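Local structure of hypothetical protein TM1631 (Thermotoga maritima, 1VPQ) at residues 78-83 / 119-124; 130-135 / 158-163; 179-184 / 205-210. The protein is of unknown function but belongs to the DUF72 family and adopts a TIM-barrel-like fold with eight parallel strands. All coordinates share one frame; numbering follows the deposited sequence.

Interaction 1: 78-83 / 119-124; sequences DFYFTV and RLKMTL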
# COMPACT_ATOMS: atom_id res chain seq x y z
N ASP A 78 -19.64 -1.79 -0.04
CA ASP A 78 -18.72 -1.02 0.82
C ASP A 78 -17.42 -1.78 1.11
O ASP A 78 -16.91 -1.74 2.23
CB ASP A 78 -19.42 -0.58 2.12
CG ASP A 78 -19.73 -1.75 3.06
OD1 ASP A 78 -20.00 -2.87 2.57
OD2 ASP A 78 -19.71 -1.54 4.29
N PHE A 79 -16.89 -2.47 0.11
CA PHE A 79 -15.55 -3.02 0.20
C PHE A 79 -14.71 -2.44 -0.93
O PHE A 79 -15.11 -2.49 -2.09
CB PHE A 79 -15.54 -4.55 0.14
CG PHE A 79 -14.21 -5.15 0.48
CD1 PHE A 79 -13.76 -5.16 1.80
CD2 PHE A 79 -13.41 -5.69 -0.51
CE1 PHE A 79 -12.52 -5.71 2.12
CE2 PHE A 79 -12.17 -6.25 -0.20
CZ PHE A 79 -11.73 -6.26 1.12
N TYR A 80 -13.56 -1.90 -0.56
CA TYR A 80 -12.72 -1.12 -1.45
C TYR A 80 -11.32 -1.70 -1.53
O TYR A 80 -10.95 -2.55 -0.73
CB TYR A 80 -12.62 0.31 -0.95
CG TYR A 80 -13.96 0.97 -0.75
CD1 TYR A 80 -14.66 1.50 -1.82
CD2 TYR A 80 -14.53 1.05 0.52
CE1 TYR A 80 -15.89 2.10 -1.64
CE2 TYR A 80 -15.76 1.64 0.71
CZ TYR A 80 -16.44 2.16 -0.37
OH TYR A 80 -17.66 2.75 -0.17
N PHE A 81 -10.54 -1.22 -2.48
CA PHE A 81 -9.15 -1.61 -2.52
C PHE A 81 -8.25 -0.55 -3.13
O PHE A 81 -8.72 0.42 -3.72
CB PHE A 81 -8.99 -2.98 -3.21
CG PHE A 81 -9.40 -3.00 -4.65
CD1 PHE A 81 -10.74 -3.02 -5.00
CD2 PHE A 81 -8.43 -3.02 -5.65
CE1 PHE A 81 -11.11 -3.05 -6.34
CE2 PHE A 81 -8.80 -3.04 -7.00
CZ PHE A 81 -10.13 -3.05 -7.34
N THR A 82 -6.95 -0.72 -2.90
CA THR A 82 -5.90 0.03 -3.57
C THR A 82 -5.03 -0.96 -4.34
O THR A 82 -4.99 -2.15 -4.01
CB THR A 82 -5.01 0.79 -2.58
OG1 THR A 82 -4.37 -0.15 -1.71
CG2 THR A 82 -5.83 1.77 -1.77
N VAL A 83 -4.35 -0.47 -5.37
CA VAL A 83 -3.63 -1.36 -6.29
C VAL A 83 -2.24 -0.83 -6.61
O VAL A 83 -2.06 0.36 -6.82
CB VAL A 83 -4.40 -1.54 -7.64
CG1 VAL A 83 -3.89 -2.76 -8.40
CG2 VAL A 83 -5.86 -1.71 -7.40
N ARG A 119 -14.81 1.02 -6.68
CA ARG A 119 -14.19 0.07 -5.77
C ARG A 119 -12.73 0.44 -5.55
O ARG A 119 -12.16 0.14 -4.50
CB ARG A 119 -14.30 -1.35 -6.33
CG ARG A 119 -15.62 -1.62 -7.04
CD ARG A 119 -16.17 -3.01 -6.81
NE ARG A 119 -16.62 -3.21 -5.42
CZ ARG A 119 -17.49 -4.14 -5.02
NH1 ARG A 119 -18.03 -4.99 -5.88
NH2 ARG A 119 -17.81 -4.22 -3.75
N LEU A 120 -12.13 1.11 -6.54
CA LEU A 120 -10.74 1.52 -6.48
C LEU A 120 -10.60 2.91 -5.88
O LEU A 120 -11.11 3.89 -6.42
CB LEU A 120 -10.12 1.52 -7.88
CG LEU A 120 -8.65 1.93 -7.96
CD1 LEU A 120 -7.80 1.16 -6.96
CD2 LEU A 120 -8.09 1.74 -9.35
N LYS A 121 -9.89 2.98 -4.75
CA LYS A 121 -9.70 4.23 -4.01
C LYS A 121 -8.39 4.95 -4.36
O LYS A 121 -8.32 6.18 -4.28
CB LYS A 121 -9.74 3.96 -2.50
CG LYS A 121 -11.11 3.57 -1.94
CD LYS A 121 -12.05 4.75 -1.85
CE LYS A 121 -13.06 4.58 -0.72
NZ LYS A 121 -14.08 5.66 -0.72
N MET A 122 -7.37 4.18 -4.73
CA MET A 122 -6.02 4.73 -4.94
C MET A 122 -5.12 3.74 -5.67
O MET A 122 -5.23 2.52 -5.48
CB MET A 122 -5.40 5.09 -3.58
CG MET A 122 -4.06 5.83 -3.62
SD MET A 122 -4.16 7.59 -3.94
CE MET A 122 -5.25 8.22 -2.67
N THR A 123 -4.22 4.27 -6.50
CA THR A 123 -3.17 3.47 -7.14
C THR A 123 -1.83 3.81 -6.51
O THR A 123 -1.52 4.97 -6.27
CB THR A 123 -3.14 3.69 -8.67
OG1 THR A 123 -4.36 3.20 -9.23
CG2 THR A 123 -1.98 2.93 -9.32
N LEU A 124 -1.04 2.77 -6.22
CA LEU A 124 0.22 2.93 -5.50
C LEU A 124 1.41 2.68 -6.40
O LEU A 124 1.51 1.61 -7.03
CB LEU A 124 0.28 1.97 -4.31
CG LEU A 124 1.57 1.95 -3.49
CD1 LEU A 124 1.76 3.24 -2.70
CD2 LEU A 124 1.61 0.75 -2.56
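Phe81 and Leu120 pair across two neighbouring parallel strands, 80-83 and 120-124, of a TIM-barrel-like sheet, joined by a right-handed beta-alpha-beta crossover that includes helix 101-116. Phe81 N donates to Arg119 O over 2.9 Å, and Phe81 O accepts Lys121 N in an almost straight bond (177° at the hydrogen). Further along, Val83 N reaches Met122 O, while Val83 O receives Leu124 N at 2.7 Å. Two residues, Lys121 and Met122, thus stand opposite the single Thr82, a beta bulge, with Lys121 in a helical backbone conformation.

Beside the bulge, the Lys121 chain turns at its second torsion (chi2 -75°), which carries CE over the face of the Tyr80 ring, 3.7 Å from the ring centroid. Lys121 NZ follows over the same face, 4.2 Å from the centroid, in a cation-pi contact, and its charge is also met by a salt bridge to Glu245. The carbonyl Arg119 O lies at the edge of the tyrosine ring, and Arg119 CB packs against Phe81 CE1 at 3.6 Å.

Phe81, Leu120, Val83 and Thr123 point to the helix side of the sheet, where Phe81 meets Phe68 edge-to-face and Leu120 lies on Ile111 and Ile115. Thr82 and Met122 point to the other side, into the barrel; Thr82 OG1 bonds Tyr201 OH and Met122 packs on Tyr199 and Tyr247. Packing on the helix side is tight: Leu120 CD1 stands 3.5 Å from Val83 CG2, the two side chains crossing at about a right angle.

Interaction 2: 130-135 / 158-163; sequences SFKFSR and HYSWDR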
# COMPACT_ATOMS: atom_id res chain seq x y z
N SER A 130 17.01 1.35 -4.94
CA SER A 130 17.83 1.85 -6.05
C SER A 130 17.31 3.11 -6.74
O SER A 130 18.05 3.78 -7.44
CB SER A 130 17.97 0.76 -7.11
OG SER A 130 16.69 0.39 -7.58
N PHE A 131 16.03 3.41 -6.56
CA PHE A 131 15.45 4.67 -7.06
C PHE A 131 15.89 5.79 -6.14
O PHE A 131 15.50 5.82 -4.97
CB PHE A 131 13.92 4.56 -7.09
CG PHE A 131 13.22 5.69 -7.81
CD1 PHE A 131 13.40 5.88 -9.17
CD2 PHE A 131 12.33 6.51 -7.14
CE1 PHE A 131 12.73 6.89 -9.85
CE2 PHE A 131 11.65 7.52 -7.82
CZ PHE A 131 11.86 7.70 -9.18
N LYS A 132 16.70 6.71 -6.66
CA LYS A 132 17.27 7.81 -5.89
C LYS A 132 16.83 9.17 -6.40
O LYS A 132 16.47 9.33 -7.57
CB LYS A 132 18.81 7.77 -5.93
CG LYS A 132 19.45 6.48 -5.44
CD LYS A 132 20.93 6.46 -5.81
CE LYS A 132 21.70 5.37 -5.07
NZ LYS A 132 20.91 4.11 -4.89
N PHE A 133 16.87 10.16 -5.52
CA PHE A 133 16.54 11.53 -5.88
C PHE A 133 17.55 12.05 -6.90
O PHE A 133 18.75 12.14 -6.62
CB PHE A 133 16.53 12.45 -4.66
CG PHE A 133 16.18 13.87 -4.99
CD1 PHE A 133 17.14 14.74 -5.46
CD2 PHE A 133 14.88 14.31 -4.85
CE1 PHE A 133 16.82 16.05 -5.78
CE2 PHE A 133 14.55 15.62 -5.18
CZ PHE A 133 15.52 16.49 -5.64
N SER A 134 17.04 12.38 -8.09
CA SER A 134 17.84 13.00 -9.14
C SER A 134 16.90 13.79 -10.03
O SER A 134 15.69 13.61 -9.95
CB SER A 134 18.60 11.96 -9.97
OG SER A 134 17.71 11.19 -10.77
N ARG A 135 17.45 14.65 -10.87
CA ARG A 135 16.63 15.46 -11.76
C ARG A 135 15.92 14.56 -12.77
O ARG A 135 14.76 14.79 -13.07
CB ARG A 135 17.48 16.51 -12.48
CG ARG A 135 16.67 17.62 -13.13
CD ARG A 135 17.40 18.28 -14.32
NE ARG A 135 17.70 17.34 -15.42
CZ ARG A 135 16.81 16.84 -16.29
NH1 ARG A 135 15.51 17.16 -16.21
NH2 ARG A 135 17.22 16.00 -17.24
N HIS A 158 14.47 5.11 -0.71
CA HIS A 158 15.82 5.66 -0.53
C HIS A 158 15.77 7.00 0.23
O HIS A 158 14.91 7.84 -0.04
CB HIS A 158 16.49 5.82 -1.90
CG HIS A 158 17.98 5.98 -1.83
ND1 HIS A 158 18.61 7.19 -2.02
CD2 HIS A 158 18.97 5.08 -1.60
CE1 HIS A 158 19.92 7.03 -1.91
NE2 HIS A 158 20.16 5.76 -1.65
N TYR A 159 16.71 7.17 1.17
CA TYR A 159 16.82 8.36 2.03
C TYR A 159 16.91 9.70 1.26
O TYR A 159 16.35 10.71 1.70
CB TYR A 159 18.02 8.21 2.98
CG TYR A 159 19.37 8.43 2.32
CD1 TYR A 159 19.98 7.42 1.56
CD2 TYR A 159 20.04 9.65 2.44
CE1 TYR A 159 21.21 7.63 0.95
CE2 TYR A 159 21.26 9.86 1.83
CZ TYR A 159 21.84 8.85 1.08
OH TYR A 159 23.07 9.06 0.47
N SER A 160 17.62 9.69 0.13
CA SER A 160 17.84 10.88 -0.70
C SER A 160 16.58 11.68 -1.03
O SER A 160 16.66 12.87 -1.38
CB SER A 160 18.52 10.47 -2.01
OG SER A 160 17.75 9.52 -2.72
N TRP A 161 15.42 11.03 -0.94
CA TRP A 161 14.14 11.64 -1.28
C TRP A 161 13.52 12.51 -0.18
O TRP A 161 12.60 13.27 -0.47
CB TRP A 161 13.14 10.54 -1.69
CG TRP A 161 13.40 9.94 -3.04
CD1 TRP A 161 13.96 8.72 -3.29
CD2 TRP A 161 13.09 10.51 -4.31
NE1 TRP A 161 14.03 8.50 -4.64
CE2 TRP A 161 13.50 9.59 -5.29
CE3 TRP A 161 12.51 11.72 -4.72
CZ2 TRP A 161 13.35 9.83 -6.66
CZ3 TRP A 161 12.35 11.96 -6.08
CH2 TRP A 161 12.77 11.01 -7.03
N ASP A 162 13.98 12.39 1.06
CA ASP A 162 13.36 13.14 2.17
C ASP A 162 13.87 14.58 2.25
O ASP A 162 14.58 14.95 3.18
CB ASP A 162 13.55 12.44 3.53
CG ASP A 162 12.94 13.23 4.69
OD1 ASP A 162 11.81 13.72 4.54
OD2 ASP A 162 13.60 13.39 5.75
N ARG A 163 13.47 15.38 1.26
CA ARG A 163 13.91 16.76 1.14
C ARG A 163 12.74 17.61 0.63
O ARG A 163 11.80 17.08 0.06
CB ARG A 163 15.12 16.87 0.21
CG ARG A 163 14.94 16.22 -1.16
CD ARG A 163 16.22 16.22 -1.98
NE ARG A 163 16.69 17.57 -2.27
CZ ARG A 163 17.88 17.88 -2.80
NH1 ARG A 163 18.75 16.93 -3.12
NH2 ARG A 163 18.19 19.15 -3.02
O HOH W 1 13.06 4.95 -3.68
O HOH W 2 22.41 4.28 -1.89
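An aromatic cluster of Phe131, Phe133 and Trp161 joins the loops that follow two adjacent barrel strands, 120-126 and 152-155. Phe133 CA sits over the six-membered ring of Trp161, 3.7 Å from its centroid, and the phenyl edge of Phe133 leans toward the same indole in an offset edge-to-face pair (planes at 74°). Trp161 NE1 donates to Phe131 O over 3.1 Å; the acceptor lies in the indole plane, yet the donor stands above the carbonyl plane. Ser160 OG takes Phe133 N in a nearly straight bond of 3.0 Å and shares a second, 2.6 Å, with His158 ND1, which fixes the imidazole. Lys132 CG covers one face of that imidazole and Tyr159 CD1 the other. The Arg163 chain, bent at its third torsion (chi3 -62°), lays its guanidinium flat on Phe133 (planes 17° apart), with CD over the ring centre and NH2 held by Glu165. A leucine in place of Trp161 would probably leave Phe131 O without its indole donor and open a gap beneath Phe133. Trp161 also rests on Val138 and Leu141 of helix 135-147, whose N-cap is Ser134, while Phe131 stacks on Phe127 and meets Trp94 of helix 93-96.

Interaction 3: 179-184 / 205-210; sequences VVDEPK and HGRNER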
# COMPACT_ATOMS: atom_id res chain seq x y z
N VAL A 179 3.05 7.74 3.66
CA VAL A 179 3.75 7.82 4.94
C VAL A 179 4.14 6.40 5.34
O VAL A 179 3.28 5.55 5.52
CB VAL A 179 2.87 8.43 6.05
CG1 VAL A 179 3.64 8.47 7.38
CG2 VAL A 179 2.38 9.83 5.66
N VAL A 180 5.44 6.17 5.48
CA VAL A 180 5.95 4.81 5.66
C VAL A 180 6.59 4.62 7.03
O VAL A 180 7.35 5.48 7.50
CB VAL A 180 7.03 4.46 4.63
CG1 VAL A 180 7.49 3.01 4.79
CG2 VAL A 180 6.53 4.67 3.24
N ASP A 181 6.28 3.49 7.66
CA ASP A 181 7.10 2.98 8.75
C ASP A 181 7.86 1.74 8.29
O ASP A 181 7.26 0.73 7.90
CB ASP A 181 6.30 2.69 10.02
CG ASP A 181 7.20 2.55 11.23
OD1 ASP A 181 7.71 3.59 11.72
OD2 ASP A 181 7.43 1.41 11.68
N GLU A 182 9.18 1.86 8.35
CA GLU A 182 10.15 0.90 7.84
C GLU A 182 11.19 0.70 8.92
O GLU A 182 11.22 1.46 9.88
CB GLU A 182 10.86 1.51 6.63
CG GLU A 182 10.39 1.05 5.29
CD GLU A 182 10.95 1.90 4.17
OE1 GLU A 182 12.12 2.32 4.25
OE2 GLU A 182 10.22 2.16 3.20
N PRO A 183 12.10 -0.28 8.75
CA PRO A 183 13.25 -0.39 9.65
C PRO A 183 14.05 0.92 9.85
O PRO A 183 14.12 1.77 8.94
CB PRO A 183 14.11 -1.46 8.98
CG PRO A 183 13.15 -2.30 8.24
CD PRO A 183 12.10 -1.35 7.73
N LYS A 184 14.62 1.09 11.04
CA LYS A 184 15.39 2.29 11.38
C LYS A 184 16.86 2.01 11.10
O LYS A 184 17.68 1.85 12.01
CB LYS A 184 15.16 2.71 12.85
CG LYS A 184 13.69 2.74 13.29
CD LYS A 184 12.78 3.45 12.31
CE LYS A 184 11.39 3.66 12.89
NZ LYS A 184 10.49 4.37 11.93
N HIS A 205 5.69 -1.58 7.29
CA HIS A 205 6.41 -2.79 6.85
C HIS A 205 7.06 -3.55 8.00
O HIS A 205 7.73 -4.56 7.77
CB HIS A 205 7.52 -2.41 5.86
CG HIS A 205 7.04 -1.63 4.68
ND1 HIS A 205 6.14 -2.14 3.78
CD2 HIS A 205 7.35 -0.39 4.25
CE1 HIS A 205 5.90 -1.24 2.84
NE2 HIS A 205 6.62 -0.16 3.11
N GLY A 206 6.88 -3.04 9.22
CA GLY A 206 7.65 -3.51 10.37
C GLY A 206 9.05 -2.93 10.37
O GLY A 206 9.41 -2.15 9.50
N ARG A 207 9.86 -3.35 11.34
CA ARG A 207 11.16 -2.76 11.59
C ARG A 207 12.24 -3.80 11.80
O ARG A 207 13.15 -3.62 12.61
CB ARG A 207 11.10 -1.87 12.82
CG ARG A 207 10.07 -0.80 12.75
CD ARG A 207 10.00 -0.09 14.05
NE ARG A 207 9.11 1.04 13.97
CZ ARG A 207 8.83 1.84 14.99
NH1 ARG A 207 9.38 1.64 16.19
NH2 ARG A 207 7.99 2.85 14.81
N ASN A 208 12.13 -4.89 11.05
CA ASN A 208 13.11 -5.96 11.09
C ASN A 208 14.52 -5.42 10.79
O ASN A 208 14.78 -4.94 9.70
CB ASN A 208 12.72 -7.04 10.07
CG ASN A 208 13.57 -8.30 10.17
OD1 ASN A 208 14.52 -8.36 10.95
ND2 ASN A 208 13.24 -9.31 9.37
N GLU A 209 15.41 -5.54 11.77
CA GLU A 209 16.81 -5.11 11.63
C GLU A 209 17.61 -5.92 10.60
O GLU A 209 18.69 -5.51 10.18
CB GLU A 209 17.53 -5.23 12.97
CG GLU A 209 17.02 -4.28 14.03
CD GLU A 209 17.62 -4.55 15.41
OE1 GLU A 209 18.43 -5.50 15.56
OE2 GLU A 209 17.27 -3.79 16.35
N ARG A 210 17.08 -7.08 10.22
CA ARG A 210 17.71 -7.97 9.24
C ARG A 210 17.14 -7.72 7.83
O ARG A 210 17.34 -8.53 6.92
CB ARG A 210 17.50 -9.43 9.68
CG ARG A 210 18.55 -10.41 9.18
CD ARG A 210 18.37 -11.81 9.78
O HOH W 3 14.61 -0.98 12.98
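The guanidinium of Arg207 has Lys184 CE over one face, 3.6 Å above its plane, and the carboxylate of Asp181 at its edge. The grip is side-on: Arg207 NE meets OD2 of Asp181 at 2.9 Å in the guanidinium plane, on the syn lone pair, and NH2 reaches OD1 at 3.2 Å, with the carboxylate and guanidinium planes turned 45° apart. Extended from CG to NE (chi3 174°), the Arg207 chain carries the guanidinium out to the Asp181 carboxylate. Lys184 NZ comes to the same OD1, 2.9 Å away, from the opposite face of the carboxylate plane. The imidazole of His205 has Glu182 CG at its edge.

Behind these groups His205 N donates straight to Asp181 O at 2.9 Å, Pro183 CD rests on Gly206 O, and a water links Lys184 N to Arg207 O. Tyr224 adds a hydroxyl to OD2 of Asp181, and Glu228 pairs with the far nitrogen of Arg207. With both oxygens engaged, the carboxylate can hardly rotate. The side chain of His205, tied to Asn251 and Glu155, lies about 3 Å (nearest atoms) from a sulfate probably left by the crystallisation liquor; an anion pocket here is only a possibility.

How the interactions relate
The three contacts follow one another along the chain, all inside one TIM-barrel-like domain. Interactions 1 and 3 both reach the parallel sheet, their centres 24 Å apart on opposite sides of the chain's centre: the first joins strands 80-84 and 120-126 along most of their length, the third the end of strand 176-181 and the loop after it with the loop following strand 199-204. Interaction 2 lies in the loops leaving strands 120-126 and 152-155, so strand 120-126 leads from interaction 1 towards it. The centres of interactions 2 and 3 are 18 Å apart. Both lie at the strands' C-terminal ends, the active-site side in TIM-barrel enzymes, though no function is established here.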